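Long-range contact in oxalate--CoA ligase (Arabidopsis thaliana, PDB 5IE2), which belongs to the ANL superfamily of AMP-binding, acyl-activating enzymes, with a large N-terminal part and a smaller C-terminal domain: residues L430-F442 with I453-V465. Numbering follows the deposited sequence.
Sequences LLTHPDVSQGVAF and INCAVIPREGTTV
F442 and N454 pair through both backbone N-H groups, as do V440 and A456, and the axes of 438-442 and 453-459 run antiparallel at 161°. Between V436 and Q438 the register slips by one residue: S437 N (2.8 Å) and Q438 N (3.2 Å) both donate to I458 O, the first nearly along its C=O axis, the second on a lone pair. That shared acceptor defines a classic beta bulge. Beyond it, R460 N donates to D435 O.

With chi1 at 57°, F442 CG sits between its backbone N and carbonyl carbon, and the ring reaches over the partner strand: CE1 meets N454 CB at 3.6 Å, and N454 O lies over one face. V440, F442 and A456 also touch helix 503-510. On the face of A441, C455 and V457, L430 at the end of helix 423-430 sets CD1 3.8 Å from C455 CB. Past the bulge, D435 CB abuts V465 CG2 at 3.5 Å, while water 2 links D435 OD2 to T464 O. The extended R460 chain gives P434 O a weak bond from NE, and NH2 donates to water 1.

Together these strands form a bulged beta hairpin in the C-terminal domain of the AMP-binding enzyme family, helix 503-510 against the V440/F442/A456 face and the end of helix 423-430 against C455.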
ATOM      1  N   LEU A 430     -11.150  11.671  18.114  1.00 26.46           N
ATOM      2  CA  LEU A 430     -12.167  12.388  17.307  1.00 25.69           C
ATOM      3  C   LEU A 430     -13.137  11.428  16.676  1.00 26.80           C
ATOM      4  O   LEU A 430     -14.350  11.677  16.626  1.00 26.39           O
ATOM      5  CB  LEU A 430     -11.505  13.187  16.206  1.00 27.05           C
ATOM      6  CG  LEU A 430     -10.669  14.329  16.768  1.00 30.16           C
ATOM      7  CD1 LEU A 430      -9.853  14.994  15.630  1.00 29.87           C
ATOM      8  CD2 LEU A 430     -11.624  15.299  17.476  1.00 31.37           C
ATOM      9  N   LEU A 431     -12.606  10.321  16.158  1.00 24.36           N
ATOM     10  CA  LEU A 431     -13.491   9.355  15.501  1.00 23.18           C
ATOM     11  C   LEU A 431     -14.496   8.653  16.442  1.00 25.06           C
ATOM     12  O   LEU A 431     -15.410   7.966  15.959  1.00 25.53           O
ATOM     13  CB  LEU A 431     -12.646   8.267  14.800  1.00 22.13           C
ATOM     14  CG  LEU A 431     -11.874   8.777  13.586  1.00 21.27           C
ATOM     15  CD1 LEU A 431     -11.099   7.630  12.886  1.00 24.36           C
ATOM     16  CD2 LEU A 431     -12.796   9.455  12.572  1.00 22.31           C
ATOM     17  N   THR A 432     -14.299   8.759  17.758  1.00 24.08           N
ATOM     18  CA  THR A 432     -15.266   8.149  18.688  1.00 25.80           C
ATOM     19  C   THR A 432     -16.434   9.086  18.994  1.00 28.85           C
ATOM     20  O   THR A 432     -17.385   8.671  19.656  1.00 29.52           O
ATOM     21  CB  THR A 432     -14.648   7.709  20.034  1.00 25.24           C
ATOM     22  OG1 THR A 432     -14.268   8.843  20.813  1.00 27.68           O
ATOM     23  CG2 THR A 432     -13.409   6.846  19.822  1.00 23.15           C
ATOM     24  N   HIS A 433     -16.363  10.335  18.550  1.00 27.63           N
ATOM     25  CA  HIS A 433     -17.502  11.227  18.789  1.00 27.77           C
ATOM     26  C   HIS A 433     -18.672  10.732  17.952  1.00 30.96           C
ATOM     27  O   HIS A 433     -18.500  10.450  16.779  1.00 30.23           O
ATOM     28  CB  HIS A 433     -17.181  12.666  18.433  1.00 25.98           C
ATOM     29  CG  HIS A 433     -18.287  13.617  18.766  1.00 31.79           C
ATOM     30  ND1 HIS A 433     -19.470  13.662  18.061  1.00 32.05           N
ATOM     31  CD2 HIS A 433     -18.401  14.537  19.753  1.00 32.94           C
ATOM     32  CE1 HIS A 433     -20.263  14.576  18.590  1.00 34.20           C
ATOM     33  NE2 HIS A 433     -19.634  15.133  19.610  1.00 34.68           N
ATOM     34  N   PRO A 434     -19.872  10.627  18.558  1.00 33.49           N
ATOM     35  CA  PRO A 434     -21.043  10.019  17.890  1.00 34.47           C
ATOM     36  C   PRO A 434     -21.363  10.624  16.536  1.00 35.78           C
ATOM     37  O   PRO A 434     -21.848   9.900  15.649  1.00 35.83           O
ATOM     38  CB  PRO A 434     -22.199  10.308  18.865  1.00 36.88           C
ATOM     39  CG  PRO A 434     -21.562  10.485  20.182  1.00 38.22           C
ATOM     40  CD  PRO A 434     -20.151  11.016  19.950  1.00 35.21           C
ATOM     41  N   ASP A 435     -21.065  11.915  16.350  1.00 36.30           N
ATOM     42  CA  ASP A 435     -21.450  12.607  15.117  1.00 37.77           C
ATOM     43  C   ASP A 435     -20.309  12.866  14.158  1.00 36.79           C
ATOM     44  O   ASP A 435     -20.466  13.632  13.220  1.00 37.41           O
ATOM     45  CB  ASP A 435     -22.117  13.954  15.438  1.00 40.30           C
ATOM     46  CG  ASP A 435     -23.354  13.799  16.276  1.00 43.91           C
ATOM     47  OD1 ASP A 435     -24.071  12.798  16.119  1.00 45.84           O
ATOM     48  OD2 ASP A 435     -23.619  14.687  17.111  1.00 47.38           O
ATOM     49  N   VAL A 436     -19.147  12.254  14.392  1.00 35.67           N
ATOM     50  CA  VAL A 436     -18.004  12.458  13.507  1.00 33.38           C
ATOM     51  C   VAL A 436     -17.859  11.276  12.546  1.00 33.54           C
ATOM     52  O   VAL A 436     -17.792  10.111  12.958  1.00 32.27           O
ATOM     53  CB  VAL A 436     -16.674  12.652  14.308  1.00 30.59           C
ATOM     54  CG1 VAL A 436     -15.512  12.645  13.382  1.00 29.53           C
ATOM     55  CG2 VAL A 436     -16.710  13.958  15.116  1.00 30.32           C
ATOM     56  N   SER A 437     -17.859  11.569  11.258  1.00 34.17           N
ATOM     57  CA  SER A 437     -17.672  10.526  10.261  1.00 35.07           C
ATOM     58  C   SER A 437     -16.203  10.461   9.884  1.00 31.99           C
ATOM     59  O   SER A 437     -15.665   9.369   9.605  1.00 33.51           O
ATOM     60  CB  SER A 437     -18.524  10.778   9.028  1.00 41.08           C
ATOM     61  OG  SER A 437     -17.733  11.397   8.045  1.00 45.35           O
ATOM     62  N   GLN A 438     -15.549  11.618   9.830  1.00 28.35           N
ATOM     63  CA  GLN A 438     -14.117  11.605   9.574  1.00 29.12           C
ATOM     64  C   GLN A 438     -13.400  12.691  10.375  1.00 30.40           C
ATOM     65  O   GLN A 438     -13.989  13.708  10.701  1.00 28.84           O
ATOM     66  CB  GLN A 438     -13.812  11.765   8.077  1.00 30.53           C
ATOM     67  CG  GLN A 438     -12.316  11.653   7.740  1.00 31.35           C
ATOM     68  CD  GLN A 438     -11.691  10.264   8.086  1.00 39.71           C
ATOM     69  OE1 GLN A 438     -11.333   9.982   9.252  1.00 35.83           O
ATOM     70  NE2 GLN A 438     -11.535   9.407   7.047  1.00 38.78           N
ATOM     71  N   GLY A 439     -12.137  12.488  10.726  1.00 30.55           N
ATOM     72  CA  GLY A 439     -11.438  13.532  11.497  1.00 31.27           C
ATOM     73  C   GLY A 439      -9.926  13.486  11.345  1.00 33.74           C
ATOM     74  O   GLY A 439      -9.369  12.390  11.176  1.00 34.15           O
ATOM     75  N   VAL A 440      -9.249  14.637  11.425  1.00 31.55           N
ATOM     76  CA  VAL A 440      -7.795  14.647  11.265  1.00 30.65           C
ATOM     77  C   VAL A 440      -7.212  15.764  12.122  1.00 31.57           C
ATOM     78  O   VAL A 440      -7.701  16.903  12.101  1.00 32.24           O
ATOM     79  CB  VAL A 440      -7.333  14.841   9.771  1.00 31.14           C
ATOM     80  CG1 VAL A 440      -7.910  16.135   9.207  1.00 33.44           C
ATOM     81  CG2 VAL A 440      -5.797  14.856   9.655  1.00 29.88           C
ATOM     82  N   ALA A 441      -6.201  15.437  12.922  1.00 28.87           N
ATOM     83  CA  ALA A 441      -5.526  16.446  13.741  1.00 29.33           C
ATOM     84  C   ALA A 441      -4.229  16.860  13.087  1.00 30.77           C
ATOM     85  O   ALA A 441      -3.647  16.065  12.354  1.00 29.83           O
ATOM     86  CB  ALA A 441      -5.245  15.917  15.175  1.00 31.09           C
ATOM     87  N   PHE A 442      -3.740  18.064  13.403  1.00 31.34           N
ATOM     88  CA  PHE A 442      -2.548  18.589  12.738  1.00 32.14           C
ATOM     89  C   PHE A 442      -1.944  19.748  13.514  1.00 33.95           C
ATOM     90  O   PHE A 442      -2.637  20.444  14.275  1.00 34.52           O
ATOM     91  CB  PHE A 442      -2.874  19.018  11.283  1.00 31.96           C
ATOM     92  CG  PHE A 442      -3.992  20.039  11.162  1.00 33.67           C
ATOM     93  CD1 PHE A 442      -3.707  21.392  11.222  1.00 34.46           C
ATOM     94  CD2 PHE A 442      -5.303  19.644  10.944  1.00 34.13           C
ATOM     95  CE1 PHE A 442      -4.718  22.344  11.098  1.00 36.69           C
ATOM     96  CE2 PHE A 442      -6.319  20.590  10.813  1.00 35.32           C
ATOM     97  CZ  PHE A 442      -6.021  21.942  10.903  1.00 37.07           C
ATOM     98  N   ILE A 453      -1.986  22.341  18.513  1.00 32.12           N
ATOM     99  CA  ILE A 453      -2.774  21.364  17.794  1.00 31.92           C
ATOM    100  C   ILE A 453      -4.137  21.954  17.390  1.00 32.78           C
ATOM    101  O   ILE A 453      -4.801  22.609  18.202  1.00 33.47           O
ATOM    102  CB  ILE A 453      -2.990  20.086  18.633  1.00 30.78           C
ATOM    103  CG1 ILE A 453      -3.946  19.138  17.917  1.00 30.57           C
ATOM    104  CG2 ILE A 453      -3.473  20.451  20.070  1.00 30.87           C
ATOM    105  CD1 ILE A 453      -3.914  17.733  18.496  1.00 29.22           C
ATOM    106  N   ASN A 454      -4.500  21.705  16.128  1.00 33.59           N
ATOM    107  CA  ASN A 454      -5.825  21.957  15.577  1.00 34.72           C
ATOM    108  C   ASN A 454      -6.369  20.667  14.970  1.00 33.20           C
ATOM    109  O   ASN A 454      -5.652  19.679  14.866  1.00 34.10           O
ATOM    110  CB  ASN A 454      -5.776  23.040  14.505  1.00 37.00           C
ATOM    111  CG  ASN A 454      -5.651  24.443  15.062  1.00 39.28           C
ATOM    112  OD1 ASN A 454      -5.397  24.667  16.246  1.00 40.82           O
ATOM    113  ND2 ASN A 454      -5.834  25.404  14.189  1.00 40.27           N
ATOM    114  N   CYS A 455      -7.625  20.662  14.547  1.00 30.45           N
ATOM    115  CA  CYS A 455      -8.137  19.510  13.842  1.00 31.05           C
ATOM    116  C   CYS A 455      -9.249  19.927  12.854  1.00 32.78           C
ATOM    117  O   CYS A 455      -9.731  21.047  12.926  1.00 35.70           O
ATOM    118  CB  CYS A 455      -8.666  18.475  14.832  1.00 29.93           C
ATOM    119  SG  CYS A 455     -10.239  18.922  15.631  1.00 32.49           S
ATOM    120  N   ALA A 456      -9.624  19.022  11.954  1.00 33.48           N
ATOM    121  CA  ALA A 456     -10.783  19.193  11.070  1.00 33.79           C
ATOM    122  C   ALA A 456     -11.645  17.952  11.137  1.00 34.99           C
ATOM    123  O   ALA A 456     -11.119  16.807  11.198  1.00 33.96           O
ATOM    124  CB  ALA A 456     -10.320  19.461   9.632  1.00 33.72           C
ATOM    125  N   VAL A 457     -12.956  18.142  11.150  1.00 32.64           N
ATOM    126  CA  VAL A 457     -13.854  17.007  11.168  1.00 34.96           C
ATOM    127  C   VAL A 457     -14.923  17.147  10.078  1.00 35.66           C
ATOM    128  O   VAL A 457     -15.329  18.261   9.710  1.00 33.72           O
ATOM    129  CB  VAL A 457     -14.573  16.826  12.551  1.00 33.75           C
ATOM    130  CG1 VAL A 457     -13.585  16.611  13.656  1.00 34.14           C
ATOM    131  CG2 VAL A 457     -15.382  18.018  12.871  1.00 36.04           C
ATOM    132  N   ILE A 458     -15.346  15.999   9.572  1.00 35.47           N
ATOM    133  CA  ILE A 458     -16.540  15.848   8.763  1.00 34.72           C
ATOM    134  C   ILE A 458     -17.643  15.237   9.597  1.00 36.29           C
ATOM    135  O   ILE A 458     -17.496  14.090  10.108  1.00 37.76           O
ATOM    136  CB  ILE A 458     -16.267  14.940   7.547  1.00 34.93           C
ATOM    137  CG1 ILE A 458     -15.171  15.535   6.681  1.00 34.99           C
ATOM    138  CG2 ILE A 458     -17.545  14.709   6.750  1.00 35.54           C
ATOM    139  CD1 ILE A 458     -14.773  14.617   5.538  1.00 35.81           C
ATOM    140  N   PRO A 459     -18.752  15.992   9.765  1.00 37.69           N
ATOM    141  CA  PRO A 459     -19.899  15.493  10.519  1.00 36.28           C
ATOM    142  C   PRO A 459     -20.647  14.431   9.723  1.00 34.98           C
ATOM    143  O   PRO A 459     -20.520  14.359   8.492  1.00 35.10           O
ATOM    144  CB  PRO A 459     -20.745  16.763  10.787  1.00 39.44           C
ATOM    145  CG  PRO A 459     -20.283  17.767   9.803  1.00 41.02           C
ATOM    146  CD  PRO A 459     -18.895  17.407   9.362  1.00 40.12           C
ATOM    147  N   ARG A 460     -21.344  13.560  10.436  1.00 35.67           N
ATOM    148  CA  ARG A 460     -22.198  12.571   9.803  1.00 38.46           C
ATOM    149  C   ARG A 460     -23.366  13.295   9.165  1.00 42.11           C
ATOM    150  O   ARG A 460     -23.841  14.300   9.713  1.00 41.08           O
ATOM    151  CB  ARG A 460     -22.703  11.551  10.821  1.00 38.27           C
ATOM    152  CG  ARG A 460     -21.634  10.592  11.303  1.00 36.25           C
ATOM    153  CD  ARG A 460     -22.190   9.689  12.373  1.00 36.70           C
ATOM    154  NE  ARG A 460     -21.106   8.861  12.903  1.00 36.09           N
ATOM    155  CZ  ARG A 460     -20.669   7.739  12.337  1.00 37.88           C
ATOM    156  NH1 ARG A 460     -21.230   7.288  11.211  1.00 37.92           N
ATOM    157  NH2 ARG A 460     -19.666   7.057  12.901  1.00 37.28           N
ATOM    158  N   GLU A 461     -23.852  12.762   8.054  1.00 47.79           N
ATOM    159  CA  GLU A 461     -24.955  13.409   7.342  1.00 55.42           C
ATOM    160  C   GLU A 461     -26.187  13.521   8.241  1.00 54.92           C
ATOM    161  O   GLU A 461     -26.530  12.592   8.978  1.00 53.52           O
ATOM    162  CB  GLU A 461     -25.286  12.682   6.036  1.00 62.93           C
ATOM    163  CG  GLU A 461     -25.018  13.567   4.802  1.00 69.96           C
ATOM    164  CD  GLU A 461     -25.703  13.075   3.532  1.00 75.25           C
ATOM    165  OE1 GLU A 461     -25.062  12.361   2.721  1.00 76.89           O
ATOM    166  OE2 GLU A 461     -26.893  13.420   3.345  1.00 78.24           O
ATOM    167  N   GLY A 462     -26.806  14.701   8.215  1.00 55.33           N
ATOM    168  CA  GLY A 462     -27.992  14.962   9.000  1.00 55.83           C
ATOM    169  C   GLY A 462     -27.701  15.241  10.458  1.00 56.57           C
ATOM    170  O   GLY A 462     -28.614  15.307  11.281  1.00 56.48           O
ATOM    171  N   THR A 463     -26.433  15.440  10.787  1.00 55.44           N
ATOM    172  CA  THR A 463     -26.103  15.823  12.145  1.00 55.95           C
ATOM    173  C   THR A 463     -25.520  17.207  12.030  1.00 55.05           C
ATOM    174  O   THR A 463     -25.047  17.597  10.962  1.00 56.23           O
ATOM    175  CB  THR A 463     -25.068  14.881  12.830  1.00 52.84           C
ATOM    176  OG1 THR A 463     -23.814  14.984  12.156  1.00 52.43           O
ATOM    177  CG2 THR A 463     -25.543  13.416  12.837  1.00 51.97           C
ATOM    178  N   THR A 464     -25.560  17.954  13.117  1.00 54.55           N
ATOM    179  CA  THR A 464     -24.825  19.204  13.168  1.00 55.75           C
ATOM    180  C   THR A 464     -23.838  19.177  14.355  1.00 53.54           C
ATOM    181  O   THR A 464     -24.177  18.785  15.476  1.00 52.48           O
ATOM    182  CB  THR A 464     -25.764  20.421  13.265  1.00 58.43           C
ATOM    183  OG1 THR A 464     -26.448  20.391  14.522  1.00 62.10           O
ATOM    184  CG2 THR A 464     -26.802  20.405  12.140  1.00 56.86           C
ATOM    185  N   VAL A 465     -22.616  19.605  14.070  1.00 52.32           N
ATOM    186  CA  VAL A 465     -21.497  19.524  15.004  1.00 49.18           C
ATOM    187  C   VAL A 465     -20.902  20.894  15.177  1.00 46.41           C
ATOM    188  O   VAL A 465     -20.685  21.587  14.187  1.00 46.45           O
ATOM    189  CB  VAL A 465     -20.403  18.564  14.479  1.00 48.14           C
ATOM    190  CG1 VAL A 465     -19.138  18.719  15.271  1.00 50.07           C
ATOM    191  CG2 VAL A 465     -20.889  17.131  14.490  1.00 46.42           C
TER
HETATM  192  O   HOH W   1     -18.882   8.155  15.252  1.00 34.09           O
HETATM  193  O   HOH W   2     -22.748  17.448  17.117  1.00 49.96           O